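Local coordinates for siderophore-interacting protein (PDB 6K2L), which probably binds ferric siderophores and, as a flavoprotein carrying FAD, reduces their iron so that it can be released inside the cell, at residues A153-E156 with V157-A160; V201-F204 with T205-L209. The protein carries 1 engineered substitution. All blocks are in the same frame, centred on the assembly; numbering follows the deposited sequence.

Contact 1 (A153-E156 with V157-A160)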
# COMPACT_ATOMS: atom_id res chain seq x y z
N ALA A 153 -6.92 1.07 -5.09
CA ALA A 153 -5.93 0.96 -4.03
C ALA A 153 -5.66 -0.50 -3.68
O ALA A 153 -4.51 -0.87 -3.44
CB ALA A 153 -6.39 1.73 -2.79
N MET A 154 -6.71 -1.33 -3.62
CA MET A 154 -6.54 -2.74 -3.27
C MET A 154 -5.90 -3.51 -4.42
O MET A 154 -5.06 -4.39 -4.19
CB MET A 154 -7.90 -3.37 -2.90
CG MET A 154 -8.35 -3.20 -1.42
SD MET A 154 -9.93 -3.98 -0.96
CE MET A 154 -10.99 -3.66 -2.37
N ALA A 155 -6.28 -3.20 -5.67
CA ALA A 155 -5.74 -3.88 -6.83
C ALA A 155 -4.24 -3.67 -6.93
O ALA A 155 -3.51 -4.60 -7.26
CB ALA A 155 -6.41 -3.39 -8.10
N GLU A 156 -3.77 -2.46 -6.64
CA GLU A 156 -2.33 -2.35 -6.89
C GLU A 156 -1.46 -3.00 -5.79
O GLU A 156 -0.22 -2.92 -5.88
CB GLU A 156 -1.92 -0.90 -7.13
CG GLU A 156 -2.23 0.07 -6.03
CD GLU A 156 -2.37 1.51 -6.56
OE1 GLU A 156 -2.42 1.73 -7.80
OE2 GLU A 156 -2.44 2.43 -5.71
N VAL A 157 -2.02 -3.69 -4.80
CA VAL A 157 -1.17 -4.46 -3.89
C VAL A 157 -1.59 -5.93 -3.85
O VAL A 157 -1.26 -6.64 -2.90
CB VAL A 157 -1.16 -3.83 -2.49
CG1 VAL A 157 -0.76 -2.39 -2.56
CG2 VAL A 157 -2.51 -3.99 -1.85
N MET A 158 -2.34 -6.39 -4.84
CA MET A 158 -2.66 -7.80 -5.01
C MET A 158 -1.47 -8.56 -5.60
O MET A 158 -0.79 -8.04 -6.49
CB MET A 158 -3.87 -7.98 -5.95
CG MET A 158 -5.24 -7.62 -5.41
SD MET A 158 -6.58 -8.24 -6.47
CE MET A 158 -6.29 -7.34 -7.91
N PRO A 159 -1.21 -9.78 -5.14
CA PRO A 159 -0.11 -10.57 -5.71
C PRO A 159 -0.37 -10.93 -7.16
O PRO A 159 -1.52 -11.06 -7.59
CB PRO A 159 -0.09 -11.84 -4.84
CG PRO A 159 -0.77 -11.43 -3.58
CD PRO A 159 -1.84 -10.46 -3.99
N ALA A 160 0.72 -11.13 -7.89
CA ALA A 160 0.63 -11.33 -9.33
C ALA A 160 -0.15 -12.58 -9.71
O ALA A 160 -0.71 -12.64 -10.81
CB ALA A 160 2.03 -11.37 -9.92

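Contact 2 (V201-F204 with T205-L209)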
# COMPACT_ATOMS: atom_id res chain seq x y z
N VAL A 201 -25.61 -7.37 -12.42
CA VAL A 201 -25.94 -8.41 -11.44
C VAL A 201 -26.14 -9.75 -12.11
O VAL A 201 -25.64 -10.77 -11.63
CB VAL A 201 -27.17 -8.03 -10.59
CG1 VAL A 201 -27.44 -9.11 -9.55
CG2 VAL A 201 -26.94 -6.72 -9.91
N GLU A 202 -26.88 -9.78 -13.22
CA GLU A 202 -26.96 -10.98 -14.03
C GLU A 202 -25.58 -11.51 -14.38
O GLU A 202 -25.30 -12.71 -14.17
CB GLU A 202 -27.76 -10.71 -15.31
CG GLU A 202 -27.73 -11.89 -16.27
CD GLU A 202 -28.88 -11.90 -17.28
OE1 GLU A 202 -28.76 -11.28 -18.37
OE2 GLU A 202 -29.91 -12.56 -17.00
N TYR A 203 -24.68 -10.64 -14.87
CA TYR A 203 -23.37 -11.11 -15.29
C TYR A 203 -22.58 -11.70 -14.14
O TYR A 203 -21.98 -12.76 -14.28
CB TYR A 203 -22.57 -9.99 -15.92
CG TYR A 203 -21.07 -10.20 -15.88
CD1 TYR A 203 -20.44 -11.02 -16.82
CD2 TYR A 203 -20.29 -9.57 -14.91
CE1 TYR A 203 -19.05 -11.20 -16.80
CE2 TYR A 203 -18.92 -9.74 -14.87
CZ TYR A 203 -18.30 -10.55 -15.83
OH TYR A 203 -16.94 -10.71 -15.81
N PHE A 204 -22.59 -11.02 -12.99
CA PHE A 204 -21.78 -11.48 -11.86
C PHE A 204 -22.35 -12.73 -11.23
O PHE A 204 -21.59 -13.55 -10.70
CB PHE A 204 -21.61 -10.41 -10.78
CG PHE A 204 -20.23 -10.41 -10.16
CD1 PHE A 204 -19.20 -9.67 -10.73
CD2 PHE A 204 -19.95 -11.20 -9.05
CE1 PHE A 204 -17.91 -9.68 -10.19
CE2 PHE A 204 -18.67 -11.22 -8.50
CZ PHE A 204 -17.65 -10.45 -9.09
N THR A 205 -23.68 -12.88 -11.26
CA THR A 205 -24.26 -14.11 -10.72
C THR A 205 -24.02 -15.29 -11.65
O THR A 205 -23.96 -16.43 -11.17
CB THR A 205 -25.75 -13.90 -10.44
OG1 THR A 205 -26.42 -13.42 -11.61
CG2 THR A 205 -25.95 -12.89 -9.29
N SER A 206 -23.84 -15.05 -12.97
CA SER A 206 -23.48 -16.12 -13.90
C SER A 206 -22.07 -16.69 -13.67
O SER A 206 -21.79 -17.78 -14.18
CB SER A 206 -23.58 -15.65 -15.36
OG SER A 206 -22.45 -14.86 -15.77
N LEU A 207 -21.17 -15.97 -12.95
CA LEU A 207 -19.80 -16.48 -12.86
C LEU A 207 -19.68 -17.57 -11.79
O LEU A 207 -20.26 -17.45 -10.71
CB LEU A 207 -18.80 -15.37 -12.55
CG LEU A 207 -18.85 -14.07 -13.34
CD1 LEU A 207 -18.24 -12.94 -12.50
CD2 LEU A 207 -18.16 -14.17 -14.70
N PRO A 208 -18.91 -18.62 -12.06
CA PRO A 208 -18.61 -19.60 -11.01
C PRO A 208 -17.68 -19.00 -9.95
O PRO A 208 -16.63 -18.44 -10.27
CB PRO A 208 -17.92 -20.73 -11.77
CG PRO A 208 -17.31 -20.05 -12.96
CD PRO A 208 -18.28 -18.97 -13.34
N LEU A 209 -18.07 -19.14 -8.69
CA LEU A 209 -17.35 -18.54 -7.59
C LEU A 209 -16.73 -19.63 -6.71
O LEU A 209 -17.36 -20.65 -6.42
CB LEU A 209 -18.28 -17.66 -6.74
CG LEU A 209 -19.10 -16.61 -7.50
CD1 LEU A 209 -20.25 -16.12 -6.65
CD2 LEU A 209 -18.23 -15.47 -7.99

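Contact 1 (A153-E156 with V157-A160)
Val157 and Met158 follow straight on from the last turn of helix 148-155, their amides turned back to its carbonyls in two successive backbone bonds. Val157 N reaches Met154 O at 3.2 Å with an N-H...O angle of 159°, and Met158 N reaches Ala155 O, also at 3.2 Å, at 169°. Both bonds span three residues, as in a tighter turn, and both donors stand well above the plane of the carbonyl they address. Glu156 is the first residue to leave helical backbone angles. Helix and turn belong to the beta-alpha-beta crossover from strand 138-144 to its parallel neighbour, strand 163-170.

The side chains then part. Val157 sends CG2 back over the same carbonyl that its own amide uses, 3.5 Å from Met154 O. Met158 passes that oxygen too, with CG 3.5 Å from Met154 O. A bend at chi3 then turns its methyl back onto the helix, where CE lies 4.0 Å from Ala155 CB. Tyr139 and Met141 of strand 138-144 pack on Met158, and so does Pro182 from a loop, making it part of the core. Glu156 takes a different course: CG sits between the backbone N and the carbonyl carbon (chi1 58°), and the extended chain beyond it carries the carboxylate off to a salt bridge between OE2 and NH1 of Arg86, on strand 79-89 of the barrel.

Chemically the turn separates two jobs. Backbone amides satisfy two of the carbonyls at the helix end and the methionine seals the apolar side, while the carboxylate of Glu156 ties this helix end to the FAD-binding barrel by charge.

Contact 2 (V201-F204 with T205-L209)
Thr205 N to Val201 O (2.9 Å) and Ser206 N to Glu202 O (3.0 Å) carry alpha-helical bonding through the last turn; a weak bond from Leu207 N to Phe204 O follows.

Two hydroxyls fold back onto the carbonyls of this turn. Thr205 OG1, set between its own N and carbonyl carbon (chi1 54°), sits 2.8 Å from Val201 O and 2.9 Å from Glu202 O, within reach of either with its one proton. Ser206 OG donates to Tyr203 O at 2.6 Å.

Leu207 sets its two methyls against two rings. CD1 stands over the centre of the Phe204 ring in a CH-pi contact, 3.9 Å from the centroid and 11° off the normal, and also comes within 4.0 Å of Tyr203 CE2. CD2 meets Tyr203 alone, at 3.7 Å from CE1.

Helix 198-205 and its turn lie in the connection from strand 185-191 to strand 214-218. Phe204 is buried, packing on Tyr140 and Val142 of strand 138-144, His165 and Ala167 of strand 163-170, and Met228 of helix 222-235. Tyr203 lies instead along strand 185-191, its ring meeting Phe190, and Leu209 touches both His231 of helix 222-235 and Tyr140.

Overall arrangement
Both contacts are C-terminal helix ends packed on the five-stranded parallel sheet of the NAD-ferredoxin-like domain, but they lie on opposite faces of it: strand 138-144 offers Tyr139 and Met141 to contact 1, and the alternating Tyr140 and Val142 to contact 2. Their centres are 22 Å apart and their nearest atoms about 12 Å apart, with the sheet between them and no direct touch. Contact 1 is the one nearer the barrel and the cofactor, through Glu156 and through Ala153, whose side chain is about 9 Å from the FAD. Contact 2 is more peripheral, its centre 22 Å from the middle of the chain against 15 Å for contact 1.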